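Local coordinates for protein ethylbenzene dehydrogenase beta-subunit (Aromatoleum aromaticum, PDB 2IVF) that carries one three-iron and three four-iron iron-sulfur clusters and probably relays electrons as a ferredoxin-like subunit, at residues B[253-261]-B[301-312]. Residues are numbered along the deposited sequence; the frame is centred on the assembly and turned at random.
Sequences KWKVALPLH and LFGPEVKRVLAV
Leu258, on the edge strand 258-259 of a small mixed sheet, packs into the bend between helices 295-302 and 306-321, while the loop leading into that strand meets the second helix. Leu258 CD1 lies 3.8 Å from Val306 CG2 and also reaches Phe302 CB and Val309 CG2, while the second branch, CD2, turns to Glu305 OE1 and CB; the fork lets leucine face both the apolar pocket and the Glu305 side chain. Gly303, with positive phi, ends the first helix and opens a type I turn to Val306.

Just past helix 246-253, Lys255 also adopts positive phi, and its carbonyl oxygen accepts a hydrogen bond from Arg308 NH2 (2.9 Å, 154°), lying in the carbonyl plane and near the guanidinium plane; NH1 adds a weak second bond. The arginine chain leaves its helix extended and bends at chi3 (59°), bringing the guanidinium edge to this oxygen. Glu305 OE1, three residues earlier, forms a salt bridge with the same NH2 at 3.1 Å, which should steady the group and offset its charge.

Further along the helix, Val312 CG1 sits 3.8 Å from Val256 CG1 and meets the edge of the Trp254 ring, whose NE1 bonds to Glu327. Compact beta-branched valines suit this close approach.

At the other end, His261 N donates a nearly straight bond to Leu301 O (2.8 Å, 174°), while Leu301 CD2 touches His261 NE2, itself bonded to Glu69. Pro259 O lies at the Phe302 ring edge, where the ring hydrogens are slightly positive. Polar bonds to main-chain oxygens thus bracket an apolar middle, which would hold the strand in place against the junction of the two helices.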
ATOM      1  N   LYS B 253      -9.419  22.856 -24.721  1.00 26.12           N
ATOM      2  CA  LYS B 253      -9.376  24.293 -24.437  1.00 25.41           C
ATOM      3  C   LYS B 253      -7.967  24.691 -23.957  1.00 25.42           C
ATOM      4  O   LYS B 253      -7.258  25.429 -24.633  1.00 24.70           O
ATOM      5  CB  LYS B 253     -10.457  24.659 -23.415  1.00 25.64           C
ATOM      6  CG  LYS B 253     -10.536  26.156 -22.929  1.00 25.87           C
ATOM      7  CD  LYS B 253     -11.642  26.269 -21.824  1.00 26.19           C
ATOM      8  CE  LYS B 253     -11.802  27.641 -21.254  1.00 28.47           C
ATOM      9  NZ  LYS B 253     -12.803  27.656 -20.126  1.00 29.22           N
ATOM     10  N   TRP B 254      -7.566  24.183 -22.811  1.00 24.13           N
ATOM     11  CA  TRP B 254      -6.240  24.442 -22.271  1.00 24.27           C
ATOM     12  C   TRP B 254      -5.166  23.663 -23.000  1.00 24.41           C
ATOM     13  O   TRP B 254      -3.991  24.050 -22.979  1.00 22.46           O
ATOM     14  CB  TRP B 254      -6.206  24.095 -20.778  1.00 23.71           C
ATOM     15  CG  TRP B 254      -6.872  25.130 -19.996  1.00 22.66           C
ATOM     16  CD1 TRP B 254      -8.177  25.150 -19.622  1.00 23.33           C
ATOM     17  CD2 TRP B 254      -6.288  26.348 -19.498  1.00 23.29           C
ATOM     18  NE1 TRP B 254      -8.446  26.303 -18.936  1.00 24.32           N
ATOM     19  CE2 TRP B 254      -7.301  27.058 -18.849  1.00 20.48           C
ATOM     20  CE3 TRP B 254      -5.005  26.910 -19.557  1.00 24.97           C
ATOM     21  CZ2 TRP B 254      -7.075  28.312 -18.228  1.00 22.81           C
ATOM     22  CZ3 TRP B 254      -4.774  28.132 -18.925  1.00 22.96           C
ATOM     23  CH2 TRP B 254      -5.806  28.833 -18.290  1.00 24.07           C
ATOM     24  N   LYS B 255      -5.556  22.526 -23.560  1.00 24.80           N
ATOM     25  CA  LYS B 255      -4.676  21.615 -24.301  1.00 24.81           C
ATOM     26  C   LYS B 255      -3.466  21.205 -23.467  1.00 24.27           C
ATOM     27  O   LYS B 255      -2.344  21.243 -23.942  1.00 24.22           O
ATOM     28  CB  LYS B 255      -4.223  22.233 -25.623  1.00 25.83           C
ATOM     29  CG  LYS B 255      -5.353  22.885 -26.404  1.00 27.17           C
ATOM     30  CD  LYS B 255      -4.968  23.345 -27.807  1.00 29.24           C
ATOM     31  CE  LYS B 255      -6.186  23.971 -28.544  1.00 34.20           C
ATOM     32  NZ  LYS B 255      -6.728  25.348 -28.057  1.00 37.75           N
ATOM     33  N   VAL B 256      -3.713  20.793 -22.238  1.00 23.30           N
ATOM     34  CA  VAL B 256      -2.620  20.384 -21.318  1.00 22.46           C
ATOM     35  C   VAL B 256      -2.584  18.882 -21.125  1.00 22.71           C
ATOM     36  O   VAL B 256      -1.714  18.361 -20.452  1.00 24.14           O
ATOM     37  CB  VAL B 256      -2.752  21.072 -19.924  1.00 23.93           C
ATOM     38  CG1 VAL B 256      -2.426  22.563 -20.061  1.00 21.51           C
ATOM     39  CG2 VAL B 256      -4.139  20.830 -19.330  1.00 21.00           C
ATOM     40  N   ALA B 257      -3.560  18.189 -21.720  1.00 23.13           N
ATOM     41  CA  ALA B 257      -3.679  16.759 -21.597  1.00 22.61           C
ATOM     42  C   ALA B 257      -3.337  16.196 -22.999  1.00 21.48           C
ATOM     43  O   ALA B 257      -3.989  16.534 -23.996  1.00 21.80           O
ATOM     44  CB  ALA B 257      -5.077  16.372 -21.127  1.00 21.09           C
ATOM     45  N   LEU B 258      -2.251  15.437 -23.070  1.00 21.65           N
ATOM     46  CA  LEU B 258      -1.655  14.986 -24.310  1.00 21.85           C
ATOM     47  C   LEU B 258      -1.739  13.482 -24.512  1.00 21.08           C
ATOM     48  O   LEU B 258      -1.640  12.707 -23.582  1.00 22.05           O
ATOM     49  CB  LEU B 258      -0.174  15.383 -24.354  1.00 21.63           C
ATOM     50  CG  LEU B 258       0.128  16.852 -24.139  1.00 21.88           C
ATOM     51  CD1 LEU B 258       1.628  17.060 -23.989  1.00 23.62           C
ATOM     52  CD2 LEU B 258      -0.490  17.758 -25.244  1.00 23.46           C
ATOM     53  N   PRO B 259      -1.858  13.062 -25.779  1.00 22.96           N
ATOM     54  CA  PRO B 259      -1.954  11.669 -26.091  1.00 22.70           C
ATOM     55  C   PRO B 259      -0.676  10.917 -25.899  1.00 23.00           C
ATOM     56  O   PRO B 259       0.430  11.454 -26.096  1.00 24.54           O
ATOM     57  CB  PRO B 259      -2.316  11.662 -27.588  1.00 22.51           C
ATOM     58  CG  PRO B 259      -1.762  12.879 -28.114  1.00 23.76           C
ATOM     59  CD  PRO B 259      -1.919  13.896 -26.985  1.00 22.50           C
ATOM     60  N   LEU B 260      -0.816   9.660 -25.521  1.00 24.29           N
ATOM     61  CA  LEU B 260       0.348   8.807 -25.394  1.00 23.58           C
ATOM     62  C   LEU B 260       0.723   8.212 -26.770  1.00 23.78           C
ATOM     63  O   LEU B 260      -0.081   7.541 -27.440  1.00 22.48           O
ATOM     64  CB  LEU B 260       0.123   7.738 -24.299  1.00 23.77           C
ATOM     65  CG  LEU B 260       1.190   6.629 -24.144  1.00 22.93           C
ATOM     66  CD1 LEU B 260       2.484   7.192 -23.595  1.00 25.81           C
ATOM     67  CD2 LEU B 260       0.655   5.469 -23.232  1.00 23.04           C
ATOM     68  N   HIS B 261       1.935   8.490 -27.225  1.00 23.35           N
ATOM     69  CA  HIS B 261       2.444   7.894 -28.447  1.00 23.45           C
ATOM     70  C   HIS B 261       1.495   8.108 -29.649  1.00 24.46           C
ATOM     71  O   HIS B 261       1.175   7.171 -30.371  1.00 25.05           O
ATOM     72  CB  HIS B 261       2.716   6.396 -28.248  1.00 24.10           C
ATOM     73  CG  HIS B 261       3.967   6.079 -27.464  1.00 23.48           C
ATOM     74  ND1 HIS B 261       5.217   6.544 -27.824  1.00 25.07           N
ATOM     75  CD2 HIS B 261       4.156   5.290 -26.391  1.00 23.10           C
ATOM     76  CE1 HIS B 261       6.119   6.051 -26.990  1.00 25.99           C
ATOM     77  NE2 HIS B 261       5.494   5.301 -26.101  1.00 24.24           N
ATOM     78  N   LEU B 301       7.010  10.350 -25.098  1.00 25.18           N
ATOM     79  CA  LEU B 301       5.728   9.817 -24.724  1.00 25.08           C
ATOM     80  C   LEU B 301       4.565  10.676 -25.175  1.00 25.22           C
ATOM     81  O   LEU B 301       3.560  10.159 -25.628  1.00 26.20           O
ATOM     82  CB  LEU B 301       5.644   9.710 -23.219  1.00 25.87           C
ATOM     83  CG  LEU B 301       6.560   8.679 -22.572  1.00 26.39           C
ATOM     84  CD1 LEU B 301       6.241   8.599 -21.125  1.00 28.76           C
ATOM     85  CD2 LEU B 301       6.443   7.310 -23.313  1.00 24.86           C
ATOM     86  N   PHE B 302       4.684  11.983 -25.041  1.00 24.93           N
ATOM     87  CA  PHE B 302       3.514  12.854 -25.183  1.00 24.29           C
ATOM     88  C   PHE B 302       3.612  13.882 -26.274  1.00 24.22           C
ATOM     89  O   PHE B 302       2.694  14.697 -26.435  1.00 25.73           O
ATOM     90  CB  PHE B 302       3.222  13.529 -23.845  1.00 24.22           C
ATOM     91  CG  PHE B 302       3.068  12.564 -22.732  1.00 23.78           C
ATOM     92  CD1 PHE B 302       2.098  11.592 -22.787  1.00 23.50           C
ATOM     93  CD2 PHE B 302       3.944  12.583 -21.641  1.00 24.28           C
ATOM     94  CE1 PHE B 302       1.979  10.676 -21.768  1.00 24.52           C
ATOM     95  CE2 PHE B 302       3.831  11.687 -20.643  1.00 24.70           C
ATOM     96  CZ  PHE B 302       2.830  10.720 -20.701  1.00 25.17           C
ATOM     97  N   GLY B 303       4.687  13.835 -27.049  1.00 24.24           N
ATOM     98  CA  GLY B 303       4.844  14.658 -28.218  1.00 24.64           C
ATOM     99  C   GLY B 303       5.484  16.010 -27.994  1.00 24.84           C
ATOM    100  O   GLY B 303       5.835  16.366 -26.863  1.00 24.06           O
ATOM    101  N   PRO B 304       5.574  16.805 -29.066  1.00 25.82           N
ATOM    102  CA  PRO B 304       6.274  18.083 -29.092  1.00 25.85           C
ATOM    103  C   PRO B 304       5.593  19.191 -28.299  1.00 25.94           C
ATOM    104  O   PRO B 304       6.196  20.223 -28.101  1.00 26.70           O
ATOM    105  CB  PRO B 304       6.228  18.482 -30.573  1.00 26.81           C
ATOM    106  CG  PRO B 304       4.972  17.837 -31.080  1.00 26.65           C
ATOM    107  CD  PRO B 304       4.949  16.510 -30.378  1.00 26.72           C
ATOM    108  N   GLU B 305       4.362  18.989 -27.847  1.00 25.21           N
ATOM    109  CA  GLU B 305       3.673  20.028 -27.087  1.00 25.71           C
ATOM    110  C   GLU B 305       4.043  20.038 -25.617  1.00 23.95           C
ATOM    111  O   GLU B 305       3.611  20.900 -24.897  1.00 24.63           O
ATOM    112  CB  GLU B 305       2.170  19.906 -27.280  1.00 25.88           C
ATOM    113  CG  GLU B 305       1.819  20.208 -28.761  1.00 30.56           C
ATOM    114  CD  GLU B 305       0.377  20.145 -29.085  1.00 33.07           C
ATOM    115  OE1 GLU B 305      -0.445  20.027 -28.144  1.00 43.51           O
ATOM    116  OE2 GLU B 305       0.047  20.218 -30.311  1.00 42.90           O
ATOM    117  N   VAL B 306       4.841  19.080 -25.167  1.00 22.93           N
ATOM    118  CA  VAL B 306       5.170  18.989 -23.748  1.00 23.54           C
ATOM    119  C   VAL B 306       5.745  20.293 -23.142  1.00 22.53           C
ATOM    120  O   VAL B 306       5.333  20.749 -22.071  1.00 21.73           O
ATOM    121  CB  VAL B 306       6.134  17.826 -23.481  1.00 24.05           C
ATOM    122  CG1 VAL B 306       6.700  17.888 -21.997  1.00 20.34           C
ATOM    123  CG2 VAL B 306       5.420  16.494 -23.738  1.00 24.88           C
ATOM    124  N   LYS B 307       6.710  20.887 -23.822  1.00 23.91           N
ATOM    125  CA  LYS B 307       7.340  22.114 -23.324  1.00 24.60           C
ATOM    126  C   LYS B 307       6.308  23.214 -23.045  1.00 23.90           C
ATOM    127  O   LYS B 307       6.372  23.891 -22.004  1.00 23.79           O
ATOM    128  CB  LYS B 307       8.356  22.637 -24.354  1.00 25.05           C
ATOM    129  CG  LYS B 307       9.171  23.835 -23.894  1.00 27.92           C
ATOM    130  CD  LYS B 307      10.335  24.062 -24.856  1.00 28.69           C
ATOM    131  CE  LYS B 307      11.380  24.999 -24.320  1.00 34.21           C
ATOM    132  NZ  LYS B 307      12.299  25.455 -25.490  1.00 35.90           N
ATOM    133  N   ARG B 308       5.402  23.437 -24.000  1.00 22.99           N
ATOM    134  CA  ARG B 308       4.320  24.409 -23.853  1.00 23.42           C
ATOM    135  C   ARG B 308       3.466  24.059 -22.637  1.00 23.29           C
ATOM    136  O   ARG B 308       3.196  24.890 -21.765  1.00 22.34           O
ATOM    137  CB  ARG B 308       3.437  24.458 -25.144  1.00 23.09           C
ATOM    138  CG  ARG B 308       2.173  25.402 -25.001  1.00 24.53           C
ATOM    139  CD  ARG B 308       1.210  25.412 -26.199  1.00 28.44           C
ATOM    140  NE  ARG B 308       0.726  24.075 -26.415  1.00 35.19           N
ATOM    141  CZ  ARG B 308      -0.275  23.494 -25.750  1.00 35.71           C
ATOM    142  NH1 ARG B 308      -1.005  24.163 -24.847  1.00 36.27           N
ATOM    143  NH2 ARG B 308      -0.546  22.219 -26.019  1.00 32.03           N
ATOM    144  N   VAL B 309       3.094  22.797 -22.555  1.00 22.40           N
ATOM    145  CA  VAL B 309       2.244  22.380 -21.473  1.00 22.16           C
ATOM    146  C   VAL B 309       2.893  22.627 -20.114  1.00 22.25           C
ATOM    147  O   VAL B 309       2.254  23.150 -19.209  1.00 20.92           O
ATOM    148  CB  VAL B 309       1.846  20.950 -21.637  1.00 23.11           C
ATOM    149  CG1 VAL B 309       1.108  20.459 -20.360  1.00 22.53           C
ATOM    150  CG2 VAL B 309       0.995  20.868 -22.952  1.00 20.24           C
ATOM    151  N   LEU B 310       4.161  22.280 -19.973  1.00 22.60           N
ATOM    152  CA  LEU B 310       4.833  22.471 -18.704  1.00 22.93           C
ATOM    153  C   LEU B 310       4.856  23.949 -18.369  1.00 23.00           C
ATOM    154  O   LEU B 310       4.665  24.356 -17.202  1.00 23.72           O
ATOM    155  CB  LEU B 310       6.249  21.850 -18.737  1.00 23.88           C
ATOM    156  CG  LEU B 310       6.290  20.319 -18.876  1.00 24.88           C
ATOM    157  CD1 LEU B 310       7.752  19.843 -19.016  1.00 24.76           C
ATOM    158  CD2 LEU B 310       5.586  19.595 -17.712  1.00 26.24           C
ATOM    159  N   ALA B 311       5.065  24.779 -19.392  1.00 20.92           N
ATOM    160  CA  ALA B 311       5.126  26.208 -19.185  1.00 21.83           C
ATOM    161  C   ALA B 311       3.756  26.772 -18.708  1.00 22.29           C
ATOM    162  O   ALA B 311       3.710  27.653 -17.851  1.00 23.19           O
ATOM    163  CB  ALA B 311       5.612  26.896 -20.435  1.00 18.87           C
ATOM    164  N   VAL B 312       2.678  26.241 -19.288  1.00 22.58           N
ATOM    165  CA  VAL B 312       1.296  26.615 -18.947  1.00 22.13           C
ATOM    166  C   VAL B 312       1.045  26.179 -17.492  1.00 21.89           C
ATOM    167  O   VAL B 312       0.492  26.940 -16.704  1.00 21.60           O
ATOM    168  CB  VAL B 312       0.311  25.954 -19.907  1.00 20.88           C
ATOM    169  CG1 VAL B 312      -1.191  26.139 -19.445  1.00 19.86           C
ATOM    170  CG2 VAL B 312       0.504  26.490 -21.314  1.00 20.84           C
TER